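Local coordinates for M32 carboxypeptidase (Chitinophagaceae bacterium, PDB 7A03), which probably removes amino acids one at a time from the C-terminal ends of peptides, as a metal-dependent peptidase of family M32, at residues T182-L187 and S487-Y492; P186-I191 and D354-H359; N342-S347 and G495-G500; T175-V180 and T421-S426. One frame throughout, in Å; residues are numbered along the deposited sequence.

Helix 170-192 supplies the first segment of three contacts. Its residues 175-180 meet 421-426 of helix 420-439 in interaction 4, closing a loop of 240 residues. Residues 182-187 reach 487-492 of helix 486-497 in interaction 1, closing 299. Residues 186-191 meet 354-359, the turn leading into helix 358-374, in interaction 2, closing 162. Interactions 1 and 2 share P186 and L187, and interaction 2 is nested inside interaction 4. Interaction 3 joins the loop segment 342-347 to the C-terminal 495-500, closing 147, and crosses all the others. Interactions 1 and 4 also cross. E355 links three contacts, through Y492 of interaction 1 and K496 of interaction 3.

Interaction 1: T182-L187 and S487-Y492; sequences TALSPL and SYFLDY
Y492 OH, less than a turn beyond F489 and L490 on helix 486-497, is gripped by E355 OE1 and K496 NZ. It takes no part in the contact with 182-187, which is wholly apolar: A183 and L184 pack on F489 and L490. This is a nearly parallel helix pair in the largely helical M32 fold, made by helix 170-192 and the last helix, 486-497. The axes of the two short segments differ by 12° in direction and come within 11.0 Å.

L490 gives the largest share of the contact. Its CG is anti to the backbone N (chi1 -179°), which sends both methyls across to helix 170-192. A183 CB meets both of them, with L490 CD2 at 3.7 Å and L490 CD1 at 3.9 Å. L184 runs past L490 in the opposite direction, alongside it.

The two branches of L184 part here. L184 CD2 touches L490 CD1, while CD1 turns to the phenyl ring of F489. That ring is held by edge-to-face pairs with F427 and H359. F486 also touches A183 and L184, and F360 of helix 358-374 touches L184. Helix 170-192 has a wider pi-type turn at 182-184. It is kinked at P186, whose N makes no bond to the turn before. The loosest of the apolar pairs is L184 CD1 to F489 CE2, at 4.4 Å, with the methyl oblique to the ring.

Interaction 2: P186-I191 and D354-H359; sequences PLLDDI and DEITYH
An Asx turn at D354 shapes the backbone that lays I356 and T357 against L188 of helix 170-192. The contact joins that helix to the turn that leads into helix 358-374 of the M32 fold.

The bonds of D354 to I356 and T357 are internal to the turn. D354 OD1 accepts two backbone bonds from the same face of its carboxylate. I356 N lies 2.8 Å from D354 OD1, on the anti side, with a bent N-H...O angle of 141°. T357 N comes from farther above the plane, and its bond is straighter, at 162°. D354 OD2 takes the hydroxyl of T357, 2.7 Å from OG1 to OD2, also from above the plane. Q345 N is a second donor to D354 OD2. Both carboxylate oxygens are therefore doubly held, which should fix the rotation of the group.

Across to helix 170-192 the contact is wholly apolar. L188 CD2 touches two methyls, with T357 CG2 at 3.7 Å and I356 CG2 at 3.9 Å. The L188 side chain crosses T357 at about a right angle but slides past I356. A493 and F497 of helix 486-497 also touch I356. A valine in place of T357 would probably leave D354 OD2 without its hydroxyl partner and the carboxylate less firmly held. At chi1 62°, T357 directs OG1 to D354 and CG2 to L188, whose other methyl, CD1, is 4.1 Å from T357 CG2.

Interaction 3: N342-S347 and G495-G500; sequences NHVQPS and GKFLRG
The F497 ring meets N342 O at its edge, near the ring plane, with CE1 3.3 Å from N342 O. One face of the same ring carries K496 CG, 4.0 Å above the plane and over its centre. V344 comes in obliquely, with its CG2 3.5 Å from F497 CE1 and also close to CZ.

K496 reaches past F497 to the amide of N342. The chain is bent at chi3 (62°), which brings NZ round to N342 OD1 at 2.8 Å. NZ sits 38° out of the carbonyl plane, and K496 CD also lies near the amide, 3.3 Å from N342 OD1. The flip of this amide is set from its other end, where ND2 is bonded to Y338 O and R309 O. The stronger partner of K496 is E355, whose OE2 forms a salt bridge with NZ. A leucine in place of K496 would probably leave both N342 OD1 and the E355 carboxylate without their positively charged mate.

V344 also touches L188 and I191, so helix 170-192 borders the contact. The arrangement joins the end of the final helix, 486-497, to the loop between helices 334-341 and 358-374, a helix-to-loop contact of the M32 fold.

Interaction 4: T175-V180 and T421-S426; sequences TIFTEV and TYSLGS
I176 CD1 meets L424 CD2 at 4.2 Å, methyl to methyl, in the one apolar pair. The backbones stay well apart, with the CA atoms of I176 and L424 at 9.1 Å, and the two long side chains span the distance. L484 touches both residues, and F427 touches I176.

The aromatic contact lies beside it. F177 turns the edge of its ring to S423. Its CE1 is 4.0 Å from S423 OG, which lies near the ring plane, and 4.1 Å from S423 CB. The CB of S423 is also close to F177 CZ. F177 CG is anti to its carbonyl carbon (chi1 -74°), and this carries the ring across to the serine. Y366 stacks on the same ring, and M363 touches it.

These two pairs join helices 170-192 and 420-439 in the helical body of the M32 fold. Helix 358-374 lies against both, since it supplies Y366 and M363 to F177, and I362 to S423.

One polar bond holds the serine from helix 358-374. S423 OG is hydrogen-bonded to H359 ND1, so the oxygen next to the phenyl edge is satisfied although buried. Y422, next to S423 in the chain, hydrogen-bonds to H410 NE2 through its OH, and its ring makes a cation-pi contact with R350. Within the segments the helices are regular: V180 N bonds to I176 O, and G425 N to T421 O at 2.8 Å.

Interaction 1: T182-L187 and S487-Y492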
loop_
_atom_site.group_PDB
_atom_site.type_symbol
_atom_site.label_atom_id
_atom_site.label_comp_id
_atom_site.label_asym_id
_atom_site.label_seq_id
_atom_site.Cartn_x
_atom_site.Cartn_y
_atom_site.Cartn_z
ATOM N N THR A 182 -20.709 10.080 2.036
ATOM C CA THR A 182 -21.781 10.908 1.491
ATOM C C THR A 182 -21.726 10.983 -0.025
ATOM O O THR A 182 -22.748 11.261 -0.651
ATOM C CB THR A 182 -21.722 12.338 2.056
ATOM O OG1 THR A 182 -20.471 12.939 1.740
ATOM C CG2 THR A 182 -21.895 12.327 3.575
ATOM N N ALA A 183 -20.571 10.720 -0.634
ATOM C CA ALA A 183 -20.448 10.812 -2.079
ATOM C C ALA A 183 -20.495 9.453 -2.762
ATOM O O ALA A 183 -21.120 9.322 -3.815
ATOM C CB ALA A 183 -19.146 11.527 -2.457
ATOM N N LEU A 184 -19.870 8.423 -2.190
ATOM C CA LEU A 184 -19.870 7.125 -2.845
ATOM C C LEU A 184 -21.115 6.301 -2.549
ATOM O O LEU A 184 -21.462 5.436 -3.362
ATOM C CB LEU A 184 -18.617 6.320 -2.488
ATOM C CG LEU A 184 -17.287 6.969 -2.880
ATOM C CD1 LEU A 184 -16.147 5.987 -2.587
ATOM C CD2 LEU A 184 -17.237 7.436 -4.339
ATOM N N SER A 185 -21.813 6.508 -1.422
ATOM C CA SER A 185 -23.084 5.802 -1.264
ATOM C C SER A 185 -24.074 6.133 -2.374
ATOM O O SER A 185 -24.643 5.195 -2.961
ATOM C CB SER A 185 -23.675 5.995 0.140
ATOM O OG SER A 185 -22.703 5.754 1.145
ATOM N N PRO A 186 -24.321 7.403 -2.721
ATOM C CA PRO A 186 -25.231 7.666 -3.850
ATOM C C PRO A 186 -24.724 7.088 -5.152
ATOM O O PRO A 186 -25.514 6.591 -5.967
ATOM C CB PRO A 186 -25.302 9.202 -3.903
ATOM C CG PRO A 186 -24.873 9.673 -2.567
ATOM C CD PRO A 186 -23.871 8.651 -2.076
ATOM N N LEU A 187 -23.406 7.133 -5.362
ATOM C CA LEU A 187 -22.843 6.540 -6.566
ATOM C C LEU A 187 -23.116 5.036 -6.618
ATOM O O LEU A 187 -23.458 4.495 -7.680
ATOM C CB LEU A 187 -21.351 6.869 -6.643
ATOM C CG LEU A 187 -20.559 6.281 -7.801
ATOM C CD1 LEU A 187 -21.304 6.521 -9.072
ATOM C CD2 LEU A 187 -19.169 6.886 -7.876
ATOM N N SER A 487 -12.302 15.109 -3.591
ATOM C CA SER A 487 -13.035 15.510 -4.789
ATOM C C SER A 487 -12.388 14.990 -6.074
ATOM O O SER A 487 -13.082 14.661 -7.048
ATOM C CB SER A 487 -13.163 17.031 -4.829
ATOM O OG SER A 487 -11.889 17.651 -4.833
ATOM N N TYR A 488 -11.057 14.921 -6.108
ATOM C CA TYR A 488 -10.393 14.420 -7.307
ATOM C C TYR A 488 -10.791 12.975 -7.594
ATOM O O TYR A 488 -11.124 12.617 -8.741
ATOM C CB TYR A 488 -8.881 14.524 -7.136
ATOM C CG TYR A 488 -8.291 15.915 -7.240
ATOM C CD1 TYR A 488 -8.139 16.711 -6.120
ATOM C CD2 TYR A 488 -7.848 16.410 -8.462
ATOM C CE1 TYR A 488 -7.572 17.970 -6.214
ATOM C CE2 TYR A 488 -7.278 17.667 -8.570
ATOM C CZ TYR A 488 -7.142 18.439 -7.441
ATOM O OH TYR A 488 -6.569 19.683 -7.539
ATOM N N PHE A 489 -10.732 12.120 -6.559
ATOM C CA PHE A 489 -11.169 10.742 -6.728
ATOM C C PHE A 489 -12.636 10.693 -7.131
ATOM O O PHE A 489 -13.019 9.895 -7.994
ATOM C CB PHE A 489 -10.955 9.939 -5.449
ATOM C CG PHE A 489 -11.295 8.493 -5.597
ATOM C CD1 PHE A 489 -10.355 7.587 -6.084
ATOM C CD2 PHE A 489 -12.551 8.030 -5.270
ATOM C CE1 PHE A 489 -10.680 6.243 -6.238
ATOM C CE2 PHE A 489 -12.880 6.684 -5.425
ATOM C CZ PHE A 489 -11.938 5.792 -5.904
ATOM N N LEU A 490 -13.470 11.551 -6.526
ATOM C CA LEU A 490 -14.887 11.515 -6.858
ATOM C C LEU A 490 -15.104 11.833 -8.330
ATOM O O LEU A 490 -15.864 11.142 -9.014
ATOM C CB LEU A 490 -15.694 12.459 -5.968
ATOM C CG LEU A 490 -17.208 12.469 -6.244
ATOM C CD1 LEU A 490 -17.784 11.074 -6.106
ATOM C CD2 LEU A 490 -17.960 13.452 -5.353
ATOM N N ASP A 491 -14.446 12.882 -8.834
ATOM C CA ASP A 491 -14.666 13.274 -10.227
ATOM C C ASP A 491 -14.178 12.187 -11.173
ATOM O O ASP A 491 -14.831 11.897 -12.187
ATOM C CB ASP A 491 -13.967 14.596 -10.557
ATOM C CG ASP A 491 -14.541 15.778 -9.799
ATOM O OD1 ASP A 491 -15.591 15.618 -9.139
ATOM O OD2 ASP A 491 -13.929 16.867 -9.884
ATOM N N TYR A 492 -13.060 11.550 -10.829
ATOM C CA TYR A 492 -12.546 10.449 -11.635
ATOM C C TYR A 492 -13.525 9.274 -11.649
ATOM O O TYR A 492 -13.825 8.694 -12.709
ATOM C CB TYR A 492 -11.188 10.039 -11.038
ATOM C CG TYR A 492 -10.816 8.579 -11.205
ATOM C CD1 TYR A 492 -10.365 8.099 -12.428
ATOM C CD2 TYR A 492 -10.888 7.691 -10.134
ATOM C CE1 TYR A 492 -10.027 6.771 -12.596
ATOM C CE2 TYR A 492 -10.547 6.354 -10.295
ATOM C CZ TYR A 492 -10.121 5.910 -11.529
ATOM O OH TYR A 492 -9.771 4.597 -11.698
#

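Interaction 2: P186-I191 and D354-H359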
loop_
_atom_site.group_PDB
_atom_site.type_symbol
_atom_site.label_atom_id
_atom_site.label_comp_id
_atom_site.label_asym_id
_atom_site.label_seq_id
_atom_site.Cartn_x
_atom_site.Cartn_y
_atom_site.Cartn_z
ATOM N N PRO A 186 -24.321 7.403 -2.721
ATOM C CA PRO A 186 -25.231 7.666 -3.850
ATOM C C PRO A 186 -24.724 7.088 -5.152
ATOM O O PRO A 186 -25.514 6.591 -5.967
ATOM C CB PRO A 186 -25.302 9.202 -3.903
ATOM C CG PRO A 186 -24.873 9.673 -2.567
ATOM C CD PRO A 186 -23.871 8.651 -2.076
ATOM N N LEU A 187 -23.406 7.133 -5.362
ATOM C CA LEU A 187 -22.843 6.540 -6.566
ATOM C C LEU A 187 -23.116 5.036 -6.618
ATOM O O LEU A 187 -23.458 4.495 -7.680
ATOM C CB LEU A 187 -21.351 6.869 -6.643
ATOM C CG LEU A 187 -20.559 6.281 -7.801
ATOM C CD1 LEU A 187 -21.304 6.521 -9.072
ATOM C CD2 LEU A 187 -19.169 6.886 -7.876
ATOM N N LEU A 188 -23.004 4.350 -5.472
ATOM C CA LEU A 188 -23.318 2.921 -5.434
ATOM C C LEU A 188 -24.794 2.667 -5.718
ATOM O O LEU A 188 -25.142 1.688 -6.397
ATOM C CB LEU A 188 -22.901 2.320 -4.085
ATOM C CG LEU A 188 -21.397 2.110 -3.950
ATOM C CD1 LEU A 188 -20.999 1.676 -2.551
ATOM C CD2 LEU A 188 -20.945 1.080 -4.960
ATOM N N ASP A 189 -25.681 3.537 -5.212
ATOM C CA ASP A 189 -27.095 3.387 -5.527
ATOM C C ASP A 189 -27.325 3.525 -7.026
ATOM O O ASP A 189 -28.132 2.794 -7.612
ATOM C CB ASP A 189 -27.927 4.442 -4.796
ATOM C CG ASP A 189 -27.951 4.252 -3.297
ATOM O OD1 ASP A 189 -27.517 3.188 -2.814
ATOM O OD2 ASP A 189 -28.414 5.184 -2.601
ATOM N N ASP A 190 -26.618 4.465 -7.664
ATOM C CA ASP A 190 -26.784 4.640 -9.103
ATOM C C ASP A 190 -26.277 3.418 -9.855
ATOM O O ASP A 190 -26.917 2.961 -10.811
ATOM C CB ASP A 190 -26.038 5.884 -9.594
ATOM C CG ASP A 190 -26.430 7.150 -8.860
ATOM O OD1 ASP A 190 -27.582 7.263 -8.381
ATOM O OD2 ASP A 190 -25.560 8.047 -8.770
ATOM N N ILE A 191 -25.130 2.882 -9.430
ATOM C CA ILE A 191 -24.527 1.745 -10.124
ATOM C C ILE A 191 -25.423 0.519 -10.012
ATOM O O ILE A 191 -25.569 -0.248 -10.970
ATOM C CB ILE A 191 -23.100 1.479 -9.604
ATOM C CG1 ILE A 191 -22.132 2.593 -10.031
ATOM C CG2 ILE A 191 -22.582 0.126 -10.094
ATOM C CD1 ILE A 191 -20.745 2.493 -9.385
ATOM N N ASP A 354 -13.808 -3.998 -5.681
ATOM C CA ASP A 354 -13.559 -3.011 -6.718
ATOM C C ASP A 354 -13.133 -1.676 -6.092
ATOM O O ASP A 354 -13.281 -1.439 -4.884
ATOM C CB ASP A 354 -14.840 -2.763 -7.499
ATOM C CG ASP A 354 -15.944 -2.237 -6.608
ATOM O OD1 ASP A 354 -16.034 -1.003 -6.412
ATOM O OD2 ASP A 354 -16.703 -3.070 -6.080
ATOM N N GLU A 355 -12.646 -0.771 -6.942
ATOM C CA GLU A 355 -12.059 0.484 -6.466
ATOM C C GLU A 355 -13.068 1.446 -5.836
ATOM O O GLU A 355 -12.646 2.462 -5.267
ATOM C CB GLU A 355 -11.275 1.190 -7.587
ATOM C CG GLU A 355 -12.151 1.824 -8.651
ATOM C CD GLU A 355 -11.353 2.447 -9.801
ATOM O OE1 GLU A 355 -10.345 3.154 -9.548
ATOM O OE2 GLU A 355 -11.759 2.232 -10.960
ATOM N N ILE A 356 -14.372 1.187 -5.927
ATOM C CA ILE A 356 -15.338 2.058 -5.263
ATOM C C ILE A 356 -15.639 1.496 -3.885
ATOM O O ILE A 356 -15.389 2.149 -2.862
ATOM C CB ILE A 356 -16.634 2.242 -6.078
ATOM C CG1 ILE A 356 -16.310 2.811 -7.461
ATOM C CG2 ILE A 356 -17.610 3.134 -5.333
ATOM C CD1 ILE A 356 -15.612 4.154 -7.416
ATOM N N THR A 357 -16.173 0.274 -3.850
ATOM C CA THR A 357 -16.555 -0.315 -2.573
ATOM C C THR A 357 -15.358 -0.538 -1.656
ATOM O O THR A 357 -15.543 -0.575 -0.435
ATOM C CB THR A 357 -17.307 -1.632 -2.791
ATOM O OG1 THR A 357 -16.441 -2.563 -3.453
ATOM C CG2 THR A 357 -18.566 -1.404 -3.608
ATOM N N TYR A 358 -14.145 -0.670 -2.215
ATOM C CA TYR A 358 -12.943 -0.850 -1.396
ATOM C C TYR A 358 -12.904 0.132 -0.229
ATOM O O TYR A 358 -12.559 -0.236 0.906
ATOM C CB TYR A 358 -11.692 -0.646 -2.264
ATOM C CG TYR A 358 -10.393 -1.040 -1.581
ATOM C CD1 TYR A 358 -9.697 -0.130 -0.783
ATOM C CD2 TYR A 358 -9.869 -2.313 -1.735
ATOM C CE1 TYR A 358 -8.528 -0.484 -0.146
ATOM C CE2 TYR A 358 -8.693 -2.682 -1.111
ATOM C CZ TYR A 358 -8.025 -1.761 -0.325
ATOM O OH TYR A 358 -6.850 -2.112 0.308
ATOM N N HIS A 359 -13.275 1.387 -0.487
ATOM C CA HIS A 359 -13.098 2.418 0.520
ATOM C C HIS A 359 -14.091 2.299 1.665
ATOM O O HIS A 359 -13.773 2.707 2.786
ATOM C CB HIS A 359 -13.023 3.782 -0.160
ATOM C CG HIS A 359 -12.009 3.787 -1.258
ATOM N ND1 HIS A 359 -10.654 3.719 -1.001
ATOM C CD2 HIS A 359 -12.142 3.736 -2.605
ATOM C CE1 HIS A 359 -9.996 3.662 -2.146
ATOM N NE2 HIS A 359 -10.873 3.678 -3.136
#

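Interaction 3: N342-S347 and G495-G500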
loop_
_atom_site.group_PDB
_atom_site.type_symbol
_atom_site.label_atom_id
_atom_site.label_comp_id
_atom_site.label_asym_id
_atom_site.label_seq_id
_atom_site.Cartn_x
_atom_site.Cartn_y
_atom_site.Cartn_z
ATOM N N ASN A 342 -14.206 -2.846 -15.184
ATOM C CA ASN A 342 -14.641 -1.880 -14.180
ATOM C C ASN A 342 -15.963 -2.269 -13.515
ATOM O O ASN A 342 -16.879 -1.447 -13.416
ATOM C CB ASN A 342 -14.767 -0.506 -14.826
ATOM C CG ASN A 342 -13.435 0.105 -15.139
ATOM O OD1 ASN A 342 -12.720 0.551 -14.241
ATOM N ND2 ASN A 342 -13.098 0.154 -16.418
ATOM N N HIS A 343 -16.068 -3.513 -13.048
ATOM C CA HIS A 343 -17.293 -4.009 -12.435
ATOM C C HIS A 343 -17.319 -3.663 -10.946
ATOM O O HIS A 343 -16.424 -4.059 -10.192
ATOM C CB HIS A 343 -17.438 -5.515 -12.625
ATOM C CG HIS A 343 -18.702 -6.066 -12.040
ATOM N ND1 HIS A 343 -19.945 -5.796 -12.569
ATOM C CD2 HIS A 343 -18.916 -6.848 -10.956
ATOM C CE1 HIS A 343 -20.870 -6.395 -11.842
ATOM N NE2 HIS A 343 -20.274 -7.041 -10.859
ATOM N N VAL A 344 -18.361 -2.950 -10.525
ATOM C CA VAL A 344 -18.519 -2.513 -9.138
ATOM C C VAL A 344 -19.599 -3.350 -8.471
ATOM O O VAL A 344 -20.720 -3.464 -8.990
ATOM C CB VAL A 344 -18.853 -1.015 -9.063
ATOM C CG1 VAL A 344 -19.400 -0.644 -7.685
ATOM C CG2 VAL A 344 -17.628 -0.195 -9.386
ATOM N N GLN A 345 -19.275 -3.902 -7.295
ATOM C CA GLN A 345 -20.197 -4.794 -6.613
ATOM C C GLN A 345 -19.864 -4.820 -5.128
ATOM O O GLN A 345 -18.751 -5.205 -4.761
ATOM C CB GLN A 345 -20.027 -6.199 -7.187
ATOM C CG GLN A 345 -20.948 -7.241 -6.604
ATOM C CD GLN A 345 -21.132 -8.413 -7.543
ATOM O OE1 GLN A 345 -21.787 -8.294 -8.577
ATOM N NE2 GLN A 345 -20.534 -9.551 -7.199
ATOM N N PRO A 346 -20.787 -4.424 -4.257
ATOM C CA PRO A 346 -20.567 -4.621 -2.816
ATOM C C PRO A 346 -20.265 -6.085 -2.527
ATOM O O PRO A 346 -20.910 -6.989 -3.069
ATOM C CB PRO A 346 -21.897 -4.181 -2.197
ATOM C CG PRO A 346 -22.464 -3.208 -3.204
ATOM C CD PRO A 346 -22.068 -3.753 -4.546
ATOM N N SER A 347 -19.246 -6.318 -1.702
ATOM C CA SER A 347 -18.789 -7.672 -1.433
ATOM C C SER A 347 -18.169 -7.734 -0.038
ATOM O O SER A 347 -18.021 -6.720 0.650
ATOM C CB SER A 347 -17.871 -8.165 -2.552
ATOM O OG SER A 347 -16.701 -7.371 -2.635
ATOM N N GLY A 495 -16.877 10.222 -13.382
ATOM C CA GLY A 495 -16.672 10.288 -14.818
ATOM C C GLY A 495 -16.638 8.920 -15.463
ATOM O O GLY A 495 -17.117 8.740 -16.588
ATOM N N LYS A 496 -16.087 7.933 -14.755
ATOM C CA LYS A 496 -16.050 6.592 -15.323
ATOM C C LYS A 496 -17.362 5.832 -15.140
ATOM O O LYS A 496 -17.758 5.074 -16.032
ATOM C CB LYS A 496 -14.869 5.807 -14.739
ATOM C CG LYS A 496 -14.936 4.323 -14.985
ATOM C CD LYS A 496 -13.551 3.711 -14.972
ATOM C CE LYS A 496 -12.896 3.893 -13.625
ATOM N NZ LYS A 496 -11.659 3.054 -13.553
ATOM N N PHE A 497 -18.074 6.035 -14.026
ATOM C CA PHE A 497 -19.199 5.164 -13.677
ATOM C C PHE A 497 -20.594 5.750 -13.927
ATOM O O PHE A 497 -21.568 4.986 -13.909
ATOM C CB PHE A 497 -19.075 4.716 -12.211
ATOM C CG PHE A 497 -17.924 3.801 -11.968
ATOM C CD1 PHE A 497 -17.948 2.504 -12.475
ATOM C CD2 PHE A 497 -16.803 4.228 -11.270
ATOM C CE1 PHE A 497 -16.885 1.655 -12.264
ATOM C CE2 PHE A 497 -15.736 3.380 -11.055
ATOM C CZ PHE A 497 -15.775 2.091 -11.555
ATOM N N LEU A 498 -20.731 7.059 -14.163
ATOM C CA LEU A 498 -22.045 7.698 -14.096
ATOM C C LEU A 498 -22.594 8.269 -15.395
ATOM O O LEU A 498 -23.788 8.584 -15.445
ATOM C CB LEU A 498 -22.038 8.835 -13.069
ATOM C CG LEU A 498 -22.414 8.401 -11.664
ATOM C CD1 LEU A 498 -22.888 9.605 -10.870
ATOM C CD2 LEU A 498 -23.478 7.312 -11.698
ATOM N N ARG A 499 -21.780 8.461 -16.417
ATOM C CA ARG A 499 -22.261 9.050 -17.660
ATOM C C ARG A 499 -21.989 8.127 -18.841
ATOM O O ARG A 499 -21.583 8.564 -19.919
ATOM C CB ARG A 499 -21.695 10.454 -17.880
ATOM C CG ARG A 499 -20.284 10.651 -17.340
ATOM C CD ARG A 499 -19.633 11.929 -17.874
ATOM N NE ARG A 499 -18.180 11.772 -17.967
ATOM C CZ ARG A 499 -17.559 11.229 -19.011
ATOM N NH1 ARG A 499 -16.234 11.116 -19.020
ATOM N NH2 ARG A 499 -18.266 10.807 -20.054
ATOM N N GLY A 500 -22.221 6.834 -18.643
ATOM C CA GLY A 500 -21.958 5.846 -19.668
ATOM C C GLY A 500 -20.525 5.355 -19.636
ATOM O O GLY A 500 -20.124 4.556 -20.482
#

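Interaction 4: T175-V180 and T421-S426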
loop_
_atom_site.group_PDB
_atom_site.type_symbol
_atom_site.label_atom_id
_atom_site.label_comp_id
_atom_site.label_asym_id
_atom_site.label_seq_id
_atom_site.Cartn_x
_atom_site.Cartn_y
_atom_site.Cartn_z
ATOM N N THR A 175 -12.932 13.786 8.073
ATOM C CA THR A 175 -13.430 14.568 6.944
ATOM C C THR A 175 -13.422 13.742 5.657
ATOM O O THR A 175 -14.424 13.692 4.918
ATOM C CB THR A 175 -12.581 15.830 6.809
ATOM O OG1 THR A 175 -12.792 16.646 7.965
ATOM C CG2 THR A 175 -12.932 16.615 5.533
ATOM N N ILE A 176 -12.300 13.071 5.375
ATOM C CA ILE A 176 -12.207 12.283 4.147
ATOM C C ILE A 176 -13.245 11.165 4.124
ATOM O O ILE A 176 -13.904 10.932 3.102
ATOM C CB ILE A 176 -10.774 11.753 3.948
ATOM C CG1 ILE A 176 -9.869 12.906 3.539
ATOM C CG2 ILE A 176 -10.750 10.674 2.880
ATOM C CD1 ILE A 176 -8.397 12.607 3.654
ATOM N N PHE A 177 -13.402 10.441 5.230
ATOM C CA PHE A 177 -14.300 9.294 5.195
ATOM C C PHE A 177 -15.766 9.700 5.241
ATOM O O PHE A 177 -16.615 8.970 4.720
ATOM C CB PHE A 177 -13.943 8.261 6.268
ATOM C CG PHE A 177 -12.702 7.465 5.949
ATOM C CD1 PHE A 177 -12.665 6.617 4.840
ATOM C CD2 PHE A 177 -11.575 7.568 6.742
ATOM C CE1 PHE A 177 -11.512 5.884 4.541
ATOM C CE2 PHE A 177 -10.420 6.842 6.440
ATOM C CZ PHE A 177 -10.399 5.995 5.335
ATOM N N THR A 178 -16.078 10.858 5.829
ATOM C CA THR A 178 -17.420 11.398 5.684
ATOM C C THR A 178 -17.711 11.703 4.225
ATOM O O THR A 178 -18.821 11.448 3.739
ATOM C CB THR A 178 -17.562 12.650 6.553
ATOM O OG1 THR A 178 -17.440 12.285 7.934
ATOM C CG2 THR A 178 -18.923 13.326 6.327
ATOM N N GLU A 179 -16.713 12.222 3.498
ATOM C CA GLU A 179 -16.900 12.420 2.064
ATOM C C GLU A 179 -17.065 11.091 1.328
ATOM O O GLU A 179 -17.911 10.971 0.437
ATOM C CB GLU A 179 -15.748 13.249 1.494
ATOM C CG GLU A 179 -15.862 14.730 1.815
ATOM C CD GLU A 179 -14.526 15.458 1.857
ATOM O OE1 GLU A 179 -13.468 14.804 1.736
ATOM O OE2 GLU A 179 -14.536 16.700 1.997
ATOM N N VAL A 180 -16.258 10.089 1.677
ATOM C CA VAL A 180 -16.436 8.756 1.101
ATOM C C VAL A 180 -17.881 8.300 1.264
ATOM O O VAL A 180 -18.540 7.904 0.293
ATOM C CB VAL A 180 -15.442 7.748 1.716
ATOM C CG1 VAL A 180 -15.868 6.323 1.403
ATOM C CG2 VAL A 180 -14.032 8.004 1.218
ATOM N N THR A 421 -4.062 4.073 5.033
ATOM C CA THR A 421 -3.109 4.373 3.971
ATOM C C THR A 421 -3.561 3.819 2.625
ATOM O O THR A 421 -3.291 4.440 1.592
ATOM C CB THR A 421 -1.696 3.900 4.323
ATOM O OG1 THR A 421 -1.669 2.472 4.437
ATOM C CG2 THR A 421 -1.241 4.534 5.629
ATOM N N TYR A 422 -4.269 2.681 2.607
ATOM C CA TYR A 422 -4.737 2.161 1.322
ATOM C C TYR A 422 -5.628 3.182 0.623
ATOM O O TYR A 422 -5.411 3.519 -0.556
ATOM C CB TYR A 422 -5.496 0.841 1.493
ATOM C CG TYR A 422 -4.697 -0.332 2.008
ATOM C CD1 TYR A 422 -3.881 -1.077 1.162
ATOM C CD2 TYR A 422 -4.798 -0.718 3.336
ATOM C CE1 TYR A 422 -3.179 -2.161 1.632
ATOM C CE2 TYR A 422 -4.089 -1.797 3.820
ATOM C CZ TYR A 422 -3.281 -2.514 2.963
ATOM O OH TYR A 422 -2.582 -3.605 3.453
ATOM N N SER A 423 -6.606 3.727 1.356
ATOM C CA SER A 423 -7.486 4.719 0.754
ATOM C C SER A 423 -6.731 5.984 0.432
ATOM O O SER A 423 -6.943 6.569 -0.636
ATOM C CB SER A 423 -8.688 5.043 1.638
ATOM O OG SER A 423 -9.587 3.952 1.640
ATOM N N LEU A 424 -5.814 6.399 1.313
ATOM C CA LEU A 424 -5.049 7.596 1.007
ATOM C C LEU A 424 -4.315 7.409 -0.312
ATOM O O LEU A 424 -4.311 8.307 -1.167
ATOM C CB LEU A 424 -4.071 7.904 2.143
ATOM C CG LEU A 424 -4.662 8.345 3.490
ATOM C CD1 LEU A 424 -3.559 8.552 4.537
ATOM C CD2 LEU A 424 -5.467 9.613 3.311
ATOM N N GLY A 425 -3.761 6.209 -0.523
ATOM C CA GLY A 425 -3.053 5.957 -1.759
ATOM C C GLY A 425 -3.957 6.189 -2.948
ATOM O O GLY A 425 -3.615 6.934 -3.874
ATOM N N SER A 426 -5.166 5.615 -2.891
ATOM C CA SER A 426 -6.086 5.753 -4.018
ATOM C C SER A 426 -6.425 7.212 -4.269
ATOM O O SER A 426 -6.499 7.663 -5.430
ATOM C CB SER A 426 -7.354 4.954 -3.727
ATOM O OG SER A 426 -7.080 3.565 -3.621
#